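Local coordinates for conserved hypothetical protein BT1257 (Bacteroides thetaiotaomicron, PDB 2FG1), which is of unknown function but, as a macro-domain protein, probably removes ADP-ribose from ADP-ribosylated thymidine in DNA by hydrolysis, at residues R54-Y57 with K58-E61; K108-A111 with L112-A116; K143-L146 with I147-I151. One frame throughout, in Å; residues are numbered along the deposited sequence.

Contact 1: residues R54-Y57 with K58-E61; sequences RQWY and KSQE
Four side-chain hydrogen bonds finish the last turn of helix 48-59, the one spanning most residues running from W56 to E61. The indole NE1 of W56 donates to E61 O at 2.9 Å; the acceptor lies only 5° out of the ring plane, so the bond leaves the edge of the indole. With CG trans to the backbone N (chi1 -173°), the NE1 edge of the ring is set facing E61 O. S59 OG works in both directions: it donates to W56 O at 2.8 Å and accepts from E61 N at 3.1 Å, the second bond making an ST turn just where the helix gives out. Q60, at positive phi, is the first residue to leave helical geometry, and its chain folds back at chi2 so that NE2 reaches Y57 O at 3.0 Å on a lone pair in the carbonyl plane. That amide lies beside the Y57 ring, the two planes 79° apart and NE2 of Q60 3.6 Å from Y57 CD1.

Backbone bonds continue the helix to its end. K58 N donates to R54 O and S59 N to Q55 O, while Q60 N shares W56 O with the serine hydroxyl, giving that carbonyl two donors.

Aromatic contacts lie outside the turn: F63 meets both the W56 and Y57 rings edge-to-face. Upstream on the same helix, R54 is salt-bridged to E50.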
ATOM      1  N   ARG A  54      -4.337   3.354 -13.676  1.00 16.39           N
ATOM      2  CA  ARG A  54      -5.431   3.759 -14.551  1.00 16.40           C
ATOM      3  C   ARG A  54      -5.600   2.790 -15.730  1.00 16.46           C
ATOM      4  O   ARG A  54      -6.718   2.454 -16.112  1.00 16.30           O
ATOM      5  CB  ARG A  54      -5.218   5.190 -15.026  1.00 17.01           C
ATOM      6  CG  ARG A  54      -5.354   6.211 -13.891  1.00 16.98           C
ATOM      7  CD  ARG A  54      -5.564   7.597 -14.451  1.00 17.57           C
ATOM      8  NE  ARG A  54      -5.446   8.689 -13.479  1.00 16.95           N
ATOM      9  CZ  ARG A  54      -6.395   9.098 -12.630  1.00 15.97           C
ATOM     10  NH1 ARG A  54      -7.557   8.455 -12.528  1.00 16.14           N
ATOM     11  NH2 ARG A  54      -6.154  10.160 -11.867  1.00 16.74           N
ATOM     12  N   GLN A  55      -4.485   2.280 -16.256  1.00 16.18           N
ATOM     13  CA  GLN A  55      -4.571   1.256 -17.307  1.00 16.77           C
ATOM     14  C   GLN A  55      -5.141  -0.041 -16.756  1.00 16.41           C
ATOM     15  O   GLN A  55      -5.922  -0.726 -17.414  1.00 16.53           O
ATOM     16  CB  GLN A  55      -3.215   0.998 -17.967  1.00 16.82           C
ATOM     17  CG  GLN A  55      -2.749   2.148 -18.849  1.00 16.85           C
ATOM     18  CD  GLN A  55      -1.605   1.772 -19.771  1.00 16.33           C
ATOM     19  OE1 GLN A  55      -1.470   0.605 -20.168  1.00 17.39           O
ATOM     20  NE2 GLN A  55      -0.795   2.759 -20.145  1.00 16.39           N
ATOM     21  N   TRP A  56      -4.752  -0.384 -15.532  1.00 16.94           N
ATOM     22  CA  TRP A  56      -5.297  -1.564 -14.871  1.00 17.09           C
ATOM     23  C   TRP A  56      -6.826  -1.473 -14.721  1.00 17.36           C
ATOM     24  O   TRP A  56      -7.554  -2.422 -15.044  1.00 17.36           O
ATOM     25  CB  TRP A  56      -4.602  -1.725 -13.520  1.00 17.69           C
ATOM     26  CG  TRP A  56      -4.897  -2.967 -12.735  1.00 18.08           C
ATOM     27  CD1 TRP A  56      -5.428  -4.149 -13.182  1.00 18.79           C
ATOM     28  CD2 TRP A  56      -4.625  -3.143 -11.349  1.00 18.48           C
ATOM     29  NE1 TRP A  56      -5.529  -5.042 -12.131  1.00 19.89           N
ATOM     30  CE2 TRP A  56      -5.035  -4.447 -11.000  1.00 18.74           C
ATOM     31  CE3 TRP A  56      -4.090  -2.312 -10.360  1.00 18.80           C
ATOM     32  CZ2 TRP A  56      -4.912  -4.947  -9.697  1.00 19.92           C
ATOM     33  CZ3 TRP A  56      -3.961  -2.815  -9.069  1.00 19.36           C
ATOM     34  CH2 TRP A  56      -4.364  -4.121  -8.755  1.00 18.84           C
ATOM     35  N   TYR A  57      -7.314  -0.312 -14.284  1.00 17.30           N
ATOM     36  CA  TYR A  57      -8.752  -0.106 -14.151  1.00 17.86           C
ATOM     37  C   TYR A  57      -9.467  -0.360 -15.471  1.00 18.56           C
ATOM     38  O   TYR A  57     -10.501  -1.035 -15.518  1.00 18.67           O
ATOM     39  CB  TYR A  57      -9.068   1.314 -13.650  1.00 18.64           C
ATOM     40  CG  TYR A  57     -10.551   1.590 -13.689  1.00 18.67           C
ATOM     41  CD1 TYR A  57     -11.407   0.999 -12.763  1.00 20.17           C
ATOM     42  CD2 TYR A  57     -11.108   2.405 -14.674  1.00 20.04           C
ATOM     43  CE1 TYR A  57     -12.769   1.220 -12.796  1.00 20.93           C
ATOM     44  CE2 TYR A  57     -12.489   2.621 -14.721  1.00 20.87           C
ATOM     45  CZ  TYR A  57     -13.302   2.022 -13.772  1.00 20.19           C
ATOM     46  OH  TYR A  57     -14.675   2.225 -13.785  1.00 22.64           O
ATOM     47  N   LYS A  58      -8.926   0.181 -16.549  1.00 18.05           N
ATOM     48  CA  LYS A  58      -9.557  -0.014 -17.856  1.00 19.29           C
ATOM     49  C   LYS A  58      -9.486  -1.433 -18.381  1.00 19.31           C
ATOM     50  O   LYS A  58     -10.408  -1.889 -19.060  1.00 20.03           O
ATOM     51  CB  LYS A  58      -8.966   0.948 -18.851  1.00 19.34           C
ATOM     52  CG  LYS A  58      -9.503   2.321 -18.608  1.00 21.14           C
ATOM     53  CD  LYS A  58      -9.117   3.233 -19.685  1.00 22.13           C
ATOM     54  CE  LYS A  58      -9.822   4.567 -19.518  1.00 20.57           C
ATOM     55  NZ  LYS A  58      -9.059   5.550 -20.309  1.00 20.85           N
ATOM     56  N   SER A  59      -8.413  -2.147 -18.057  1.00 18.67           N
ATOM     57  CA  SER A  59      -8.257  -3.527 -18.505  1.00 19.26           C
ATOM     58  C   SER A  59      -9.277  -4.448 -17.834  1.00 20.61           C
ATOM     59  O   SER A  59      -9.693  -5.464 -18.411  1.00 20.86           O
ATOM     60  CB  SER A  59      -6.834  -4.022 -18.212  1.00 19.33           C
ATOM     61  OG  SER A  59      -6.666  -4.347 -16.836  1.00 20.20           O
ATOM     62  N   GLN A  60      -9.640  -4.113 -16.592  1.00 21.19           N
ATOM     63  CA  GLN A  60     -10.475  -4.964 -15.727  1.00 23.19           C
ATOM     64  C   GLN A  60      -9.935  -6.385 -15.603  1.00 23.45           C
ATOM     65  O   GLN A  60     -10.700  -7.353 -15.429  1.00 24.36           O
ATOM     66  CB  GLN A  60     -11.957  -4.914 -16.136  1.00 23.85           C
ATOM     67  CG  GLN A  60     -12.656  -3.632 -15.661  1.00 25.36           C
ATOM     68  CD  GLN A  60     -12.755  -3.534 -14.136  1.00 27.58           C
ATOM     69  OE1 GLN A  60     -13.263  -4.450 -13.471  1.00 30.18           O
ATOM     70  NE2 GLN A  60     -12.276  -2.421 -13.578  1.00 26.09           N
ATOM     71  N   GLU A  61      -8.614  -6.506 -15.671  0.50 23.51           N
ATOM     72  CA  GLU A  61      -7.947  -7.786 -15.515  0.50 23.65           C
ATOM     73  C   GLU A  61      -7.467  -7.934 -14.081  0.50 23.59           C
ATOM     74  O   GLU A  61      -6.470  -7.328 -13.673  0.50 23.38           O
ATOM     75  CB  GLU A  61      -6.806  -7.923 -16.516  0.50 23.89           C
ATOM     76  CG  GLU A  61      -7.307  -8.053 -17.946  0.50 24.56           C
ATOM     77  CD  GLU A  61      -6.239  -7.789 -18.984  0.50 26.14           C
ATOM     78  OE1 GLU A  61      -5.049  -8.043 -18.702  0.50 27.66           O
ATOM     79  OE2 GLU A  61      -6.598  -7.332 -20.088  0.50 26.47           O
TER

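Contact 2: residues K108-A111 with L112-A116; sequences KEVA and LFTIA
T114 turns back on V110 one helical turn earlier, and its side chain, in the conformer described, can be followed atom by atom. CB of T114 sits 3.2 Å from V110 O, pointing toward the preceding turn. From there T114 OG1, trans to the carbonyl carbon and beside its own backbone N (chi1 -65°), donates to V110 O at 2.9 Å. It comes in above the carbonyl plane, 39° out of it and off the lone pairs, while the backbone N of T114 binds V110 O at 2.8 Å, nearly along the C=O axis. One carbonyl thus takes both donors of a single threonine, and the buried hydroxyl is satisfied within its own helix. OG1 of T114 also touches V110 CG1 at 3.6 Å, where the two branched side chains meet at a slant. The other branch, CG2, leads out of the turn to I151.

All this lies in the C-terminal half of helix 100-117, which packs across the central sheet of the macro domain: V110 and T114 both rest on strands 22-29 and 120-123, through T25, V23 and V121.

Along the other faces the usual i to i+4 ladder continues, with L112 N to K108 O, F113 N to E109 O and I115 N to A111 O. The extended I115 side chain passes close to the last of these carbonyls, CG1 3.2 Å from A111 O. F113 sends its ring away to stack with F70 and meet Y78 edge-to-face.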
ATOM      1  N   LYS A 108      -0.465 -10.284   1.689  1.00 17.00           N
ATOM      2  CA  LYS A 108       0.058 -11.628   1.412  1.00 17.02           C
ATOM      3  C   LYS A 108       0.850 -11.627   0.092  1.00 17.34           C
ATOM      4  O   LYS A 108       1.910 -12.259  -0.013  1.00 17.32           O
ATOM      5  CB  LYS A 108      -1.076 -12.653   1.332  1.00 16.74           C
ATOM      6  CG  LYS A 108      -1.604 -13.156   2.680  1.00 17.26           C
ATOM      7  CD  LYS A 108      -2.582 -14.317   2.489  1.00 17.30           C
ATOM      8  CE  LYS A 108      -2.936 -15.016   3.791  1.00 20.22           C
ATOM      9  NZ  LYS A 108      -3.498 -14.113   4.815  1.00 20.19           N
ATOM     10  N   GLU A 109       0.329 -10.924  -0.909  1.00 17.34           N
ATOM     11  CA  GLU A 109       1.026 -10.854  -2.199  1.00 18.11           C
ATOM     12  C   GLU A 109       2.294  -9.999  -2.092  1.00 17.81           C
ATOM     13  O   GLU A 109       3.343 -10.348  -2.665  1.00 17.71           O
ATOM     14  CB  GLU A 109       0.094 -10.372  -3.319  1.00 18.63           C
ATOM     15  CG  GLU A 109       0.720 -10.510  -4.714  1.00 20.47           C
ATOM     16  CD  GLU A 109      -0.219 -10.160  -5.846  1.00 20.98           C
ATOM     17  OE1 GLU A 109      -1.447 -10.118  -5.633  1.00 22.93           O
ATOM     18  OE2 GLU A 109       0.274  -9.944  -6.976  1.00 22.59           O
ATOM     19  N   VAL A 110       2.220  -8.898  -1.343  1.00 17.64           N
ATOM     20  CA  VAL A 110       3.402  -8.088  -1.081  1.00 18.16           C
ATOM     21  C   VAL A 110       4.469  -8.906  -0.344  1.00 17.80           C
ATOM     22  O   VAL A 110       5.663  -8.767  -0.629  1.00 18.16           O
ATOM     23  CB  VAL A 110       3.042  -6.811  -0.299  1.00 17.98           C
ATOM     24  CG1 VAL A 110       4.293  -6.071   0.165  1.00 18.71           C
ATOM     25  CG2 VAL A 110       2.162  -5.903  -1.178  1.00 19.56           C
ATOM     26  N   ALA A 111       4.057  -9.764   0.592  1.00 17.81           N
ATOM     27  CA  ALA A 111       5.030 -10.596   1.302  1.00 17.64           C
ATOM     28  C   ALA A 111       5.827 -11.473   0.328  1.00 17.93           C
ATOM     29  O   ALA A 111       7.051 -11.552   0.419  1.00 18.32           O
ATOM     30  CB  ALA A 111       4.348 -11.441   2.361  1.00 18.19           C
ATOM     31  N   LEU A 112       5.136 -12.130  -0.599  1.00 17.55           N
ATOM     32  CA  LEU A 112       5.825 -12.981  -1.576  1.00 18.16           C
ATOM     33  C   LEU A 112       6.761 -12.169  -2.460  1.00 18.09           C
ATOM     34  O   LEU A 112       7.896 -12.573  -2.707  1.00 17.95           O
ATOM     35  CB  LEU A 112       4.817 -13.736  -2.435  1.00 19.57           C
ATOM     36  CG  LEU A 112       3.905 -14.709  -1.693  1.00 21.83           C
ATOM     37  CD1 LEU A 112       2.806 -15.193  -2.613  1.00 23.92           C
ATOM     38  CD2 LEU A 112       4.681 -15.867  -1.157  1.00 24.13           C
ATOM     39  N   PHE A 113       6.287 -11.020  -2.921  1.00 17.95           N
ATOM     40  CA  PHE A 113       7.087 -10.171  -3.801  1.00 18.36           C
ATOM     41  C   PHE A 113       8.350  -9.664  -3.088  1.00 18.05           C
ATOM     42  O   PHE A 113       9.459  -9.713  -3.647  1.00 18.26           O
ATOM     43  CB  PHE A 113       6.228  -9.001  -4.301  1.00 19.21           C
ATOM     44  CG  PHE A 113       6.935  -8.079  -5.266  1.00 19.69           C
ATOM     45  CD1 PHE A 113       6.771  -8.235  -6.636  1.00 19.89           C
ATOM     46  CD2 PHE A 113       7.731  -7.038  -4.806  1.00 20.65           C
ATOM     47  CE1 PHE A 113       7.409  -7.369  -7.537  1.00 21.13           C
ATOM     48  CE2 PHE A 113       8.386  -6.174  -5.697  1.00 21.14           C
ATOM     49  CZ  PHE A 113       8.218  -6.342  -7.060  1.00 20.86           C
ATOM     50  N   THR A 114       8.160  -9.195  -1.861  0.50 18.02           N
ATOM     51  CA  THR A 114       9.225  -8.632  -1.066  0.50 18.49           C
ATOM     52  C   THR A 114      10.277  -9.707  -0.738  0.50 18.34           C
ATOM     53  O   THR A 114      11.475  -9.455  -0.858  0.50 18.55           O
ATOM     54  CB  THR A 114       8.604  -7.950   0.176  0.50 18.87           C
ATOM     55  OG1 THR A 114       7.795  -6.841  -0.263  0.50 18.91           O
ATOM     56  CG2 THR A 114       9.644  -7.461   1.130  0.50 19.90           C
ATOM     57  N   ILE A 115       9.823 -10.907  -0.377  1.00 18.14           N
ATOM     58  CA  ILE A 115      10.722 -12.037  -0.103  1.00 18.27           C
ATOM     59  C   ILE A 115      11.557 -12.341  -1.360  1.00 18.32           C
ATOM     60  O   ILE A 115      12.787 -12.436  -1.289  1.00 18.56           O
ATOM     61  CB  ILE A 115       9.970 -13.284   0.377  1.00 18.23           C
ATOM     62  CG1 ILE A 115       9.448 -13.065   1.801  1.00 18.53           C
ATOM     63  CG2 ILE A 115      10.921 -14.501   0.359  1.00 18.74           C
ATOM     64  CD1 ILE A 115       8.372 -14.068   2.235  1.00 20.28           C
ATOM     65  N   ALA A 116      10.895 -12.423  -2.506  1.00 18.23           N
ATOM     66  CA  ALA A 116      11.574 -12.766  -3.764  1.00 19.06           C
ATOM     67  C   ALA A 116      12.634 -11.729  -4.140  1.00 19.40           C
ATOM     68  O   ALA A 116      13.698 -12.078  -4.661  1.00 19.58           O
ATOM     69  CB  ALA A 116      10.566 -12.909  -4.871  1.00 19.25           C
TER

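Contact 3: residues K143-L146 with I147-I151; sequences KEEL and ITKEI
L146, the residue most enclosed here, offers its carbonyl to two backbone donors beyond the end of helix 135-147. K149 N binds L146 O at 3.0 Å and I151 N binds it at 3.3 Å, from opposite faces of the carbonyl plane. The second of these, together with E150 N to I147 O, makes a Schellman motif with E150 at positive phi as its C-prime residue, and a type I turn from I147 to E150 carries the chain round. The leucine side chain also meets I151: in the conformer described, L146 CD2 lies 3.9 Å from I151 CD1, in an apolar layer to which V121 of strand 120-123 and A111 of helix 100-117 also belong.

I147 packs on M4, I6 and V153, and its CB lies 3.5 Å from K143 O. The wider pi-type turn at 143-146 lets that same K143 carbonyl receive T148 N, with K143 O 3.1 Å from T148 N and the donor almost in line with C=O. T148 OG1 donates to E144 O at 2.7 Å, the hydroxyl being placed over that carbonyl by a chi1 of 62°.

K149 has two conformers; in the one described it is bent at chi2 and chi3, which brings its end over E145 O, and K149 NZ donates to E145 O at 2.7 Å. E145 and K149 lie side by side, and NZ also makes a weak salt-bridge bond to E145 OE1. Water 1 accepts from NZ and donates to E144 O, linking the ammonium to a second carbonyl. E145 OE2 is held by R104 and K108. In this conformer the lysine's charge would probably offset both the negative end of the helix dipole and part of the carboxylate's charge; together with the two outside cations it may favour an ionised E145.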
ATOM      1  N   LYS A 143       1.898  -6.468  11.048  1.00 17.13           N
ATOM      2  CA  LYS A 143       2.804  -7.276  11.858  1.00 18.09           C
ATOM      3  C   LYS A 143       2.742  -8.726  11.391  1.00 18.22           C
ATOM      4  O   LYS A 143       3.776  -9.359  11.159  1.00 19.43           O
ATOM      5  CB  LYS A 143       2.425  -7.196  13.335  1.00 18.28           C
ATOM      6  CG  LYS A 143       2.823  -5.918  14.046  1.00 19.70           C
ATOM      7  CD  LYS A 143       2.280  -5.934  15.468  1.00 20.62           C
ATOM      8  CE  LYS A 143       2.581  -4.634  16.184  1.00 20.98           C
ATOM      9  NZ  LYS A 143       2.151  -4.685  17.610  1.00 22.50           N
ATOM     10  N   GLU A 144       1.532  -9.258  11.262  1.00 16.69           N
ATOM     11  CA  GLU A 144       1.361 -10.658  10.921  1.00 16.57           C
ATOM     12  C   GLU A 144       1.873 -10.983   9.523  1.00 16.77           C
ATOM     13  O   GLU A 144       2.539 -12.005   9.331  1.00 17.62           O
ATOM     14  CB  GLU A 144      -0.106 -11.033  11.039  1.00 16.20           C
ATOM     15  CG  GLU A 144      -0.602 -10.986  12.463  1.00 16.32           C
ATOM     16  CD  GLU A 144      -2.099 -11.124  12.552  1.00 18.03           C
ATOM     17  OE1 GLU A 144      -2.750 -11.430  11.535  1.00 19.17           O
ATOM     18  OE2 GLU A 144      -2.630 -10.928  13.662  1.00 19.82           O
ATOM     19  N   GLU A 145       1.546 -10.143   8.549  1.00 16.31           N
ATOM     20  CA  GLU A 145       1.836 -10.486   7.156  1.00 16.66           C
ATOM     21  C   GLU A 145       3.249 -10.150   6.713  1.00 17.60           C
ATOM     22  O   GLU A 145       3.718 -10.736   5.741  1.00 18.35           O
ATOM     23  CB  GLU A 145       0.814  -9.854   6.202  1.00 16.33           C
ATOM     24  CG  GLU A 145      -0.611 -10.378   6.365  1.00 16.72           C
ATOM     25  CD  GLU A 145      -0.767 -11.871   6.084  1.00 16.66           C
ATOM     26  OE1 GLU A 145       0.171 -12.503   5.541  1.00 17.99           O
ATOM     27  OE2 GLU A 145      -1.833 -12.428   6.402  1.00 16.55           O
ATOM     28  N   LEU A 146       3.915  -9.212   7.385  1.00 16.99           N
ATOM     29  CA  LEU A 146       5.250  -8.763   6.957  1.00 17.27           C
ATOM     30  C   LEU A 146       6.315  -8.940   8.031  1.00 17.43           C
ATOM     31  O   LEU A 146       7.306  -9.647   7.827  1.00 17.41           O
ATOM     32  CB  LEU A 146       5.217  -7.307   6.457  1.00 17.84           C
ATOM     33  CG  LEU A 146       4.309  -7.043   5.252  1.00 18.29           C
ATOM     34  CD1 LEU A 146       4.224  -5.557   4.961  1.00 19.91           C
ATOM     35  CD2 LEU A 146       4.758  -7.821   4.001  1.00 20.21           C
ATOM     36  N   ILE A 147       6.109  -8.307   9.180  1.00 17.77           N
ATOM     37  CA  ILE A 147       7.135  -8.275  10.223  1.00 18.49           C
ATOM     38  C   ILE A 147       7.570  -9.669  10.675  1.00 18.54           C
ATOM     39  O   ILE A 147       8.759  -9.923  10.877  1.00 18.46           O
ATOM     40  CB  ILE A 147       6.642  -7.446  11.433  1.00 18.46           C
ATOM     41  CG1 ILE A 147       6.559  -5.962  11.069  1.00 19.61           C
ATOM     42  CG2 ILE A 147       7.514  -7.663  12.675  1.00 19.76           C
ATOM     43  CD1 ILE A 147       7.900  -5.299  10.758  1.00 18.99           C
ATOM     44  N   THR A 148       6.614 -10.577  10.824  1.00 18.94           N
ATOM     45  CA  THR A 148       6.914 -11.918  11.328  1.00 20.89           C
ATOM     46  C   THR A 148       7.741 -12.771  10.365  1.00 21.09           C
ATOM     47  O   THR A 148       8.257 -13.830  10.768  1.00 21.86           O
ATOM     48  CB  THR A 148       5.629 -12.686  11.683  1.00 21.35           C
ATOM     49  OG1 THR A 148       4.842 -12.851  10.499  1.00 23.78           O
ATOM     50  CG2 THR A 148       4.837 -11.947  12.760  1.00 23.23           C
ATOM     51  N   LYS A 149       7.855 -12.319   9.116  1.00 21.17           N
ATOM     52  CA  LYS A 149       8.665 -13.006   8.111  0.50 21.14           C
ATOM     53  C   LYS A 149       9.993 -12.305   7.894  1.00 21.34           C
ATOM     54  O   LYS A 149      10.688 -12.554   6.909  1.00 21.39           O
ATOM     55  CB  LYS A 149       7.907 -13.106   6.791  0.50 21.93           C
ATOM     56  CG  LYS A 149       6.696 -13.987   6.875  0.50 20.65           C
ATOM     57  CD  LYS A 149       5.613 -13.467   5.985  0.50 20.89           C
ATOM     58  CE  LYS A 149       4.288 -13.679   6.672  0.50 19.08           C
ATOM     59  NZ  LYS A 149       3.159 -13.405   5.762  0.50 16.25           N
ATOM     60  N   GLU A 150      10.333 -11.423   8.829  1.00 20.45           N
ATOM     61  CA  GLU A 150      11.586 -10.674   8.807  1.00 20.87           C
ATOM     62  C   GLU A 150      11.672  -9.728   7.611  1.00 20.51           C
ATOM     63  O   GLU A 150      12.761  -9.412   7.124  1.00 21.99           O
ATOM     64  CB  GLU A 150      12.793 -11.612   8.944  1.00 21.26           C
ATOM     65  CG  GLU A 150      12.776 -12.308  10.308  1.00 22.82           C
ATOM     66  CD  GLU A 150      13.852 -13.359  10.505  1.00 22.66           C
ATOM     67  OE1 GLU A 150      14.617 -13.652   9.563  1.00 25.67           O
ATOM     68  OE2 GLU A 150      13.928 -13.894  11.628  1.00 24.48           O
ATOM     69  N   ILE A 151      10.514  -9.248   7.170  1.00 19.40           N
ATOM     70  CA  ILE A 151      10.466  -8.163   6.199  0.50 18.97           C
ATOM     71  C   ILE A 151      10.369  -6.854   6.974  1.00 18.91           C
ATOM     72  O   ILE A 151       9.422  -6.644   7.749  1.00 19.87           O
ATOM     73  CB  ILE A 151       9.263  -8.290   5.248  0.50 18.44           C
ATOM     74  CG1 ILE A 151       9.292  -9.631   4.508  0.50 17.86           C
ATOM     75  CG2 ILE A 151       9.250  -7.127   4.244  0.50 18.98           C
ATOM     76  CD1 ILE A 151       7.955 -10.030   3.937  0.50 16.24           C
TER
HETATM   77  O   HOH W   1       1.569 -14.372   8.075  1.00 13.31           O

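In the fold
Contacts 2 and 3 are neighbours, their centres about 10 Å apart on the same side of the chain's centre. They touch through the salt bridge of K108 NZ to E145 OE2 (2.9 Å) and through A111 packed on L146, with A111 CA 3.9 Å from L146 CD2, so helix 100-117 and the end of helix 135-147 are joined by both charge and packing. Contact 1 stands apart: its centre is about 22 Å from that of contact 2 and about 30 Å from that of contact 3, on the opposite side of the chain's centre from contact 3. All three belong to the macro domain, as helices and helix ends around its mixed sheet.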